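PDB 3TO3: petrobactin biosynthesis protein AsbB from Bacillus anthracis, which catalyses the ATP-dependent condensation of spermidine with citryl-spermidine intermediates in the biosynthesis of the siderophore petrobactin. Local coordinates for residues R343-K348 / I444-E449; P424-V429 / A511-N516; I538-I543 / Q561-T566. One frame throughout, in Å; residues are numbered along the deposited sequence.

Interaction 1. Residues R343-K348 / I444-E449; sequences RVILLK and ILVHKE
Ile345 meets Val446, and Leu347 meets Ile444, across the width of one strand in the large mixed beta sheet of this ligase. Strands 345-355 and 443-448 are not direct partners. Strand 451-457 runs between them, parallel to the first and antiparallel to the second. Ile345 and Leu347 have backbone bonds with it at Ile455 and Leu457, and Ile444 has one at Ala456. The CA atoms of Ile345 and Ile444 are accordingly 9.1 Å apart, and no hydrogen bond joins the two segments directly. Side chains bridge the gap instead. All four leave the backbone pointing toward the opposite segment. Ile345 has CG1 anti to its carbonyl carbon (chi1 -60°) and an extended outer bond (chi2 158°). This brings CD1 to the CG2 methyl of Val446; the Ile345 side chain also packs on Ala456 of the strand between. The two side chains cross at about a right angle and touch through their end methyls. Leu347 and Ile444 also cross at about a right angle, CD1 to CD1. Tyr377 packs on both Ile345 and Leu347. The Ile444 side chain lies about 10 Å from both the bound ATP and the magnesium ion. The two touches are close to van der Waals range: Ile345 CD1 is 3.9 Å from Val446 CG2, and Leu347 CD1 is 4.1 Å from Ile444 CD1.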
loop_
_atom_site.group_PDB
_atom_site.type_symbol
_atom_site.label_atom_id
_atom_site.label_comp_id
_atom_site.label_asym_id
_atom_site.label_seq_id
_atom_site.Cartn_x
_atom_site.Cartn_y
_atom_site.Cartn_z
ATOM N N ARG B 343 31.938 29.763 -14.184
ATOM C CA ARG B 343 30.619 30.206 -14.622
ATOM C C ARG B 343 29.560 29.162 -14.263
ATOM O O ARG B 343 28.598 28.946 -14.998
ATOM C CB ARG B 343 30.626 30.513 -16.123
ATOM C CG ARG B 343 31.601 31.630 -16.520
ATOM C CD ARG B 343 31.957 31.566 -17.991
ATOM N NE ARG B 343 30.800 31.305 -18.837
ATOM C CZ ARG B 343 30.836 30.557 -19.934
ATOM N NH1 ARG B 343 31.976 29.990 -20.321
ATOM N NH2 ARG B 343 29.736 30.379 -20.648
ATOM N N VAL B 344 29.760 28.532 -13.111
ATOM C CA VAL B 344 28.808 27.605 -12.547
ATOM C C VAL B 344 27.404 28.197 -12.448
ATOM O O VAL B 344 27.241 29.348 -12.074
ATOM C CB VAL B 344 29.250 27.244 -11.126
ATOM C CG1 VAL B 344 28.225 26.339 -10.475
ATOM C CG2 VAL B 344 30.616 26.576 -11.174
ATOM N N ILE B 345 26.393 27.404 -12.800
ATOM C CA ILE B 345 24.994 27.805 -12.662
ATOM C C ILE B 345 24.425 27.093 -11.444
ATOM O O ILE B 345 24.623 25.900 -11.308
ATOM C CB ILE B 345 24.181 27.334 -13.860
ATOM C CG1 ILE B 345 24.718 27.943 -15.142
ATOM C CG2 ILE B 345 22.685 27.626 -13.677
ATOM C CD1 ILE B 345 24.315 27.133 -16.355
ATOM N N LEU B 346 23.759 27.813 -10.541
ATOM C CA LEU B 346 23.017 27.149 -9.456
ATOM C C LEU B 346 21.531 27.373 -9.684
ATOM O O LEU B 346 21.091 28.508 -9.637
ATOM C CB LEU B 346 23.416 27.718 -8.098
ATOM C CG LEU B 346 24.885 27.569 -7.713
ATOM C CD1 LEU B 346 25.065 28.102 -6.327
ATOM C CD2 LEU B 346 25.338 26.150 -7.764
ATOM N N LEU B 347 20.745 26.333 -9.956
ATOM C CA LEU B 347 19.331 26.615 -10.223
ATOM C C LEU B 347 18.700 26.839 -8.846
ATOM O O LEU B 347 18.601 25.917 -8.021
ATOM C CB LEU B 347 18.657 25.438 -10.932
ATOM C CG LEU B 347 19.291 25.043 -12.257
ATOM C CD1 LEU B 347 18.638 23.802 -12.803
ATOM C CD2 LEU B 347 19.197 26.227 -13.269
ATOM N N LYS B 348 18.231 28.058 -8.615
ATOM C CA LYS B 348 17.878 28.452 -7.271
ATOM C C LYS B 348 16.508 27.888 -6.936
ATOM O O LYS B 348 15.597 27.972 -7.764
ATOM C CB LYS B 348 17.887 29.976 -7.120
ATOM C CG LYS B 348 19.267 30.630 -7.226
ATOM C CD LYS B 348 19.167 32.157 -6.982
ATOM C CE LYS B 348 20.327 32.959 -7.630
ATOM N NZ LYS B 348 20.210 33.219 -9.112
ATOM N N ILE B 444 23.847 19.116 -14.291
ATOM C CA ILE B 444 23.479 19.306 -15.677
ATOM C C ILE B 444 24.670 19.826 -16.450
ATOM O O ILE B 444 25.207 20.876 -16.114
ATOM C CB ILE B 444 22.304 20.290 -15.781
ATOM C CG1 ILE B 444 21.120 19.724 -14.991
ATOM C CG2 ILE B 444 21.945 20.523 -17.242
ATOM C CD1 ILE B 444 19.888 20.568 -15.026
ATOM N N LEU B 445 25.111 19.098 -17.476
ATOM C CA LEU B 445 26.196 19.627 -18.313
ATOM C C LEU B 445 25.649 20.581 -19.343
ATOM O O LEU B 445 24.735 20.230 -20.084
ATOM C CB LEU B 445 26.984 18.525 -19.019
ATOM C CG LEU B 445 28.113 19.012 -19.936
ATOM C CD1 LEU B 445 29.266 19.579 -19.118
ATOM C CD2 LEU B 445 28.608 17.849 -20.802
ATOM N N VAL B 446 26.181 21.798 -19.365
ATOM C CA VAL B 446 25.892 22.721 -20.448
ATOM C C VAL B 446 27.000 22.600 -21.493
ATOM O O VAL B 446 28.187 22.597 -21.162
ATOM C CB VAL B 446 25.819 24.151 -19.952
ATOM C CG1 VAL B 446 25.515 25.106 -21.117
ATOM C CG2 VAL B 446 24.760 24.254 -18.889
ATOM N N HIS B 447 26.614 22.462 -22.754
ATOM C CA HIS B 447 27.589 22.147 -23.787
ATOM C C HIS B 447 27.275 22.908 -25.064
ATOM O O HIS B 447 26.167 23.436 -25.242
ATOM C CB HIS B 447 27.585 20.640 -24.066
ATOM C CG HIS B 447 26.323 20.157 -24.716
ATOM N ND1 HIS B 447 26.093 20.280 -26.071
ATOM C CD2 HIS B 447 25.217 19.568 -24.198
ATOM C CE1 HIS B 447 24.897 19.790 -26.359
ATOM N NE2 HIS B 447 24.343 19.359 -25.240
ATOM N N LYS B 448 28.248 22.987 -25.962
ATOM C CA LYS B 448 27.985 23.598 -27.264
ATOM C C LYS B 448 28.278 22.535 -28.314
ATOM O O LYS B 448 29.447 22.180 -28.568
ATOM C CB LYS B 448 28.888 24.823 -27.431
ATOM C CG LYS B 448 28.538 25.729 -28.568
ATOM C CD LYS B 448 29.243 27.065 -28.390
ATOM C CE LYS B 448 29.106 27.577 -26.947
ATOM N NZ LYS B 448 28.730 29.035 -26.884
ATOM N N GLU B 449 27.220 22.019 -28.930
ATOM C CA GLU B 449 27.401 20.901 -29.842
ATOM C C GLU B 449 28.343 19.833 -29.240
ATOM O O GLU B 449 29.249 19.334 -29.928
ATOM C CB GLU B 449 27.914 21.382 -31.205
ATOM C CG GLU B 449 26.939 22.271 -31.974
ATOM C CD GLU B 449 27.489 22.652 -33.357
ATOM O OE1 GLU B 449 28.657 23.116 -33.445
ATOM O OE2 GLU B 449 26.764 22.472 -34.364
#

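Interaction 2. Residues P424-V429 / A511-N516; sequences PVIHLV and ALFLFN
Ile426 keeps CG1 anti to its carbonyl carbon (chi1 -64°) with CD1 extended beyond it, while Leu512 places CG anti to its backbone N (chi1 -174°). These settings bring the two side chains across each other at about a right angle. The CD2 methyl of Leu512 comes to 4.0 Å from Ile426 CG1. The same methyl of Leu512, CD2, is 4.5 Å from Val425 CG1, so it sits near two successive residues of the facing helix. Phe513 sets off to one side, but its ring turns back to the contact. The CZ atom of Phe513 is 4.0 Å from Ile426 CD1, in an oblique approach. Leu512 CD2 also lies over one face of the Phe513 ring, offset toward the rim. Leucine methyl and ring thus form one apolar surface against Ile426. The axes of the two short helical segments come within 12.2 Å, with 139° between their directions. There is no hydrogen bond across the contact. Trp536 meets the Phe513 ring edge-to-face, and Ile543 and Phe547 pack on Ile426. Segment 511-516 contains a wider pi-type turn. At its end, Asn516 bonds through OD1 to the hydroxyl of Tyr391, an ATP-binding residue. The contact is helix-helix packing through buried apolar side chains, consistent with a second-shell position beside the ATP pocket, through Asn516 and Tyr391.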
loop_
_atom_site.group_PDB
_atom_site.type_symbol
_atom_site.label_atom_id
_atom_site.label_comp_id
_atom_site.label_asym_id
_atom_site.label_seq_id
_atom_site.Cartn_x
_atom_site.Cartn_y
_atom_site.Cartn_z
ATOM N N PRO B 424 34.802 22.393 -10.363
ATOM C CA PRO B 424 34.133 23.425 -9.562
ATOM C C PRO B 424 33.433 22.839 -8.350
ATOM O O PRO B 424 33.358 23.502 -7.332
ATOM C CB PRO B 424 33.110 24.034 -10.525
ATOM C CG PRO B 424 33.603 23.652 -11.892
ATOM C CD PRO B 424 34.215 22.292 -11.710
ATOM N N VAL B 425 32.919 21.621 -8.456
ATOM C CA VAL B 425 32.357 20.978 -7.290
ATOM C C VAL B 425 33.433 20.796 -6.224
ATOM O O VAL B 425 33.198 21.087 -5.055
ATOM C CB VAL B 425 31.746 19.596 -7.619
ATOM C CG1 VAL B 425 31.205 18.972 -6.359
ATOM C CG2 VAL B 425 30.641 19.710 -8.683
ATOM N N ILE B 426 34.615 20.325 -6.626
ATOM C CA ILE B 426 35.706 20.076 -5.674
ATOM C C ILE B 426 36.220 21.407 -5.125
ATOM O O ILE B 426 36.531 21.538 -3.930
ATOM C CB ILE B 426 36.860 19.254 -6.331
ATOM C CG1 ILE B 426 36.339 17.874 -6.722
ATOM C CG2 ILE B 426 38.035 19.092 -5.396
ATOM C CD1 ILE B 426 37.334 17.014 -7.492
ATOM N N HIS B 427 36.294 22.405 -6.011
ATOM C CA HIS B 427 36.641 23.744 -5.584
ATOM C C HIS B 427 35.733 24.273 -4.462
ATOM O O HIS B 427 36.223 24.837 -3.491
ATOM C CB HIS B 427 36.626 24.706 -6.757
ATOM C CG HIS B 427 37.135 26.062 -6.412
ATOM N ND1 HIS B 427 38.474 26.387 -6.466
ATOM C CD2 HIS B 427 36.489 27.178 -5.997
ATOM C CE1 HIS B 427 38.634 27.652 -6.099
ATOM N NE2 HIS B 427 37.444 28.155 -5.818
ATOM N N LEU B 428 34.415 24.106 -4.623
ATOM C CA LEU B 428 33.427 24.465 -3.608
ATOM C C LEU B 428 33.742 23.800 -2.274
ATOM O O LEU B 428 33.654 24.427 -1.218
ATOM C CB LEU B 428 32.030 24.020 -4.056
ATOM C CG LEU B 428 31.261 25.017 -4.908
ATOM C CD1 LEU B 428 29.947 24.446 -5.393
ATOM C CD2 LEU B 428 31.026 26.291 -4.087
ATOM N N VAL B 429 34.088 22.517 -2.318
ATOM C CA VAL B 429 34.429 21.786 -1.108
ATOM C C VAL B 429 35.663 22.377 -0.428
ATOM O O VAL B 429 35.643 22.675 0.768
ATOM C CB VAL B 429 34.675 20.287 -1.397
ATOM C CG1 VAL B 429 35.473 19.638 -0.264
ATOM C CG2 VAL B 429 33.346 19.576 -1.627
ATOM N N ALA B 511 30.146 10.342 -3.493
ATOM C CA ALA B 511 29.019 10.813 -4.267
ATOM C C ALA B 511 29.454 11.214 -5.689
ATOM O O ALA B 511 28.966 10.665 -6.682
ATOM C CB ALA B 511 28.284 11.912 -3.557
ATOM N N LEU B 512 30.342 12.192 -5.785
ATOM C CA LEU B 512 30.827 12.629 -7.094
ATOM C C LEU B 512 31.447 11.507 -7.945
ATOM O O LEU B 512 31.135 11.395 -9.134
ATOM C CB LEU B 512 31.824 13.784 -6.949
ATOM C CG LEU B 512 32.305 14.427 -8.256
ATOM C CD1 LEU B 512 31.156 15.086 -9.083
ATOM C CD2 LEU B 512 33.416 15.446 -7.948
ATOM N N PHE B 513 32.313 10.694 -7.341
ATOM C CA PHE B 513 33.166 9.761 -8.091
ATOM C C PHE B 513 32.609 8.355 -8.131
ATOM O O PHE B 513 32.144 7.925 -9.158
ATOM C CB PHE B 513 34.606 9.764 -7.567
ATOM C CG PHE B 513 35.390 10.989 -7.977
ATOM C CD1 PHE B 513 35.158 11.592 -9.196
ATOM C CD2 PHE B 513 36.329 11.544 -7.140
ATOM C CE1 PHE B 513 35.862 12.714 -9.590
ATOM C CE2 PHE B 513 37.021 12.666 -7.515
ATOM C CZ PHE B 513 36.789 13.261 -8.746
ATOM N N LEU B 514 32.618 7.673 -6.995
ATOM C CA LEU B 514 32.179 6.298 -6.919
ATOM C C LEU B 514 30.791 6.061 -7.544
ATOM O O LEU B 514 30.658 5.201 -8.391
ATOM C CB LEU B 514 32.257 5.796 -5.464
ATOM C CG LEU B 514 32.088 4.291 -5.209
ATOM C CD1 LEU B 514 32.587 3.893 -3.814
ATOM C CD2 LEU B 514 30.639 3.900 -5.349
ATOM N N PHE B 515 29.765 6.805 -7.148
ATOM C CA PHE B 515 28.405 6.541 -7.672
ATOM C C PHE B 515 28.032 7.315 -8.929
ATOM O O PHE B 515 26.939 7.146 -9.442
ATOM C CB PHE B 515 27.305 6.803 -6.618
ATOM C CG PHE B 515 27.335 5.847 -5.470
ATOM C CD1 PHE B 515 27.154 4.484 -5.679
ATOM C CD2 PHE B 515 27.565 6.308 -4.163
ATOM C CE1 PHE B 515 27.206 3.589 -4.606
ATOM C CE2 PHE B 515 27.610 5.422 -3.078
ATOM C CZ PHE B 515 27.434 4.063 -3.297
ATOM N N ASN B 516 28.901 8.204 -9.391
ATOM C CA ASN B 516 28.533 9.017 -10.524
ATOM C C ASN B 516 29.593 9.046 -11.653
ATOM O O ASN B 516 29.451 8.334 -12.636
ATOM C CB ASN B 516 28.226 10.398 -9.966
ATOM C CG ASN B 516 27.929 11.402 -11.011
ATOM O OD1 ASN B 516 27.531 11.062 -12.116
ATOM N ND2 ASN B 516 28.104 12.678 -10.665
#

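Interaction 3. Residues I538-I543 / Q561-T566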
loop_
_atom_site.group_PDB
_atom_site.type_symbol
_atom_site.label_atom_id
_atom_site.label_comp_id
_atom_site.label_asym_id
_atom_site.label_seq_id
_atom_site.Cartn_x
_atom_site.Cartn_y
_atom_site.Cartn_z
ATOM N N ILE B 538 43.924 11.016 -15.531
ATOM C CA ILE B 538 43.529 12.305 -16.069
ATOM C C ILE B 538 42.832 13.119 -15.015
ATOM O O ILE B 538 43.018 14.332 -14.925
ATOM C CB ILE B 538 42.631 12.167 -17.298
ATOM C CG1 ILE B 538 43.502 11.833 -18.519
ATOM C CG2 ILE B 538 41.854 13.456 -17.512
ATOM C CD1 ILE B 538 42.729 11.448 -19.734
ATOM N N VAL B 539 42.022 12.433 -14.215
ATOM C CA VAL B 539 41.318 13.080 -13.128
ATOM C C VAL B 539 42.318 13.673 -12.133
ATOM O O VAL B 539 42.214 14.851 -11.772
ATOM C CB VAL B 539 40.316 12.136 -12.449
ATOM C CG1 VAL B 539 39.719 12.803 -11.210
ATOM C CG2 VAL B 539 39.207 11.783 -13.433
ATOM N N VAL B 540 43.301 12.878 -11.721
ATOM C CA VAL B 540 44.362 13.423 -10.880
ATOM C C VAL B 540 45.094 14.653 -11.494
ATOM O O VAL B 540 45.209 15.696 -10.855
ATOM C CB VAL B 540 45.342 12.334 -10.454
ATOM C CG1 VAL B 540 46.490 12.923 -9.694
ATOM C CG2 VAL B 540 44.610 11.306 -9.599
ATOM N N GLU B 541 45.559 14.543 -12.733
ATOM C CA GLU B 541 46.246 15.659 -13.367
ATOM C C GLU B 541 45.421 16.948 -13.299
ATOM O O GLU B 541 45.945 18.031 -12.959
ATOM C CB GLU B 541 46.569 15.352 -14.830
ATOM C CG GLU B 541 47.700 14.387 -15.060
ATOM C CD GLU B 541 47.796 13.922 -16.520
ATOM O OE1 GLU B 541 47.490 14.710 -17.432
ATOM O OE2 GLU B 541 48.176 12.763 -16.759
ATOM N N GLU B 542 44.140 16.835 -13.643
ATOM C CA GLU B 542 43.268 17.997 -13.655
ATOM C C GLU B 542 43.037 18.628 -12.282
ATOM O O GLU B 542 42.991 19.855 -12.159
ATOM C CB GLU B 542 41.944 17.677 -14.331
ATOM C CG GLU B 542 42.160 17.319 -15.753
ATOM C CD GLU B 542 42.800 18.437 -16.540
ATOM O OE1 GLU B 542 42.833 19.587 -16.038
ATOM O OE2 GLU B 542 43.264 18.157 -17.668
ATOM N N ILE B 543 42.888 17.794 -11.262
ATOM C CA ILE B 543 42.746 18.284 -9.907
ATOM C C ILE B 543 44.041 19.017 -9.578
ATOM O O ILE B 543 44.015 20.157 -9.135
ATOM C CB ILE B 543 42.475 17.125 -8.898
ATOM C CG1 ILE B 543 41.040 16.608 -9.023
ATOM C CG2 ILE B 543 42.741 17.568 -7.461
ATOM C CD1 ILE B 543 40.835 15.148 -8.380
ATOM N N GLN B 561 42.345 14.883 2.021
ATOM C CA GLN B 561 42.797 13.534 1.696
ATOM C C GLN B 561 42.034 12.828 0.551
ATOM O O GLN B 561 41.546 11.720 0.720
ATOM C CB GLN B 561 42.714 12.670 2.949
ATOM C CG GLN B 561 43.586 13.128 4.080
ATOM C CD GLN B 561 44.602 12.073 4.461
ATOM O OE1 GLN B 561 44.449 11.378 5.474
ATOM N NE2 GLN B 561 45.643 11.931 3.640
ATOM N N LEU B 562 41.935 13.463 -0.607
ATOM C CA LEU B 562 41.278 12.847 -1.738
ATOM C C LEU B 562 42.102 11.713 -2.322
ATOM O O LEU B 562 41.593 10.922 -3.126
ATOM C CB LEU B 562 41.048 13.886 -2.822
ATOM C CG LEU B 562 40.148 15.021 -2.386
ATOM C CD1 LEU B 562 39.849 15.861 -3.599
ATOM C CD2 LEU B 562 38.881 14.444 -1.803
ATOM N N TYR B 563 43.390 11.692 -1.984
ATOM C CA TYR B 563 44.327 10.665 -2.469
ATOM C C TYR B 563 44.505 9.523 -1.474
ATOM O O TYR B 563 45.431 8.706 -1.625
ATOM C CB TYR B 563 45.689 11.260 -2.845
ATOM C CG TYR B 563 45.601 12.366 -3.873
ATOM C CD1 TYR B 563 44.542 12.424 -4.764
ATOM C CD2 TYR B 563 46.584 13.342 -3.959
ATOM C CE1 TYR B 563 44.450 13.427 -5.712
ATOM C CE2 TYR B 563 46.512 14.345 -4.903
ATOM C CZ TYR B 563 45.446 14.383 -5.782
ATOM O OH TYR B 563 45.368 15.388 -6.720
ATOM N N THR B 564 43.717 9.511 -0.398
ATOM C CA THR B 564 43.867 8.416 0.576
ATOM C C THR B 564 43.695 7.062 -0.130
ATOM O O THR B 564 42.915 6.929 -1.098
ATOM C CB THR B 564 42.880 8.519 1.756
ATOM O OG1 THR B 564 43.301 7.650 2.815
ATOM C CG2 THR B 564 41.481 8.123 1.312
ATOM N N PRO B 565 44.455 6.063 0.325
ATOM C CA PRO B 565 44.485 4.725 -0.281
ATOM C C PRO B 565 43.127 4.043 -0.232
ATOM O O PRO B 565 42.697 3.460 -1.225
ATOM C CB PRO B 565 45.478 3.963 0.597
ATOM C CG PRO B 565 46.387 5.049 1.159
ATOM C CD PRO B 565 45.472 6.233 1.374
ATOM N N THR B 566 42.464 4.124 0.916
ATOM C CA THR B 566 41.171 3.490 1.095
ATOM C C THR B 566 40.259 4.465 1.826
ATOM O O THR B 566 40.736 5.361 2.523
ATOM C CB THR B 566 41.282 2.185 1.919
ATOM O OG1 THR B 566 41.665 2.507 3.244
ATOM C CG2 THR B 566 42.354 1.231 1.348
#
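A turn of helix 532-547 faces a type I beta turn, Gln561 to Thr564, that follows helix 554-560, with the CA atoms of Val540 and Tyr563 8.9 Å apart. The turn is closed by Thr564 N bonding to Gln561 O at 3.3 Å. Tyr563 carries the contact from the turn. Its CG is anti to the carbonyl carbon (chi1 -56°), and the ring extends from there to the helix. The ring leads with its hydroxyl, which lies beside Ile543 and Val540, one helical turn apart. Tyr563 OH is 3.5 Å from Ile543 CG2 and 4.0 Å from Val540 CG1. The Ile543 and Tyr563 side chains run alongside each other, pointing opposite ways. Val540 approaches the ring obliquely, its CG1 4.3 Å from Tyr563 CZ. Ile543 has CG2 anti to its backbone N, which leaves CG1 and CD1 to run elsewhere. Leu562 points toward the helix but packs on Phe557 and Val508. Asn590 ND2 bonds to the carbonyl oxygens of Leu562 and Thr564 and so ties the turn to the segment before helix 591-600. Across the contact itself there is no hydrogen bond. The Tyr563 hydroxyl bonds to Glu544 OE2, next along the helix from Ile543. That bond satisfies the hydroxyl and would help fix its rotation, while the same end of the ring lies among aliphatic groups.

Interaction 1 belongs to the mixed sheet near the ATP site, interaction 2 joins two helices, and interaction 3 joins a helix to a turn. The centres of interactions 1 and 2 lie about 15 Å apart. Those of interactions 2 and 3 are about 12 Å apart, and those of interactions 1 and 3 about 24 Å. Along the chain, interactions 1 and 2 interleave, and interaction 3 follows both. Interactions 1 and 2 touch just before strand 345-355, where Val344 CG2 is 3.6 Å from Pro424 CB. Interactions 2 and 3 join through Phe513 on Val539, and Ile426 on Ile543 and Leu562. Helices 502-528 and 532-547 are consecutive. Apolar touches thus link neighbouring contacts, from sheet to turn.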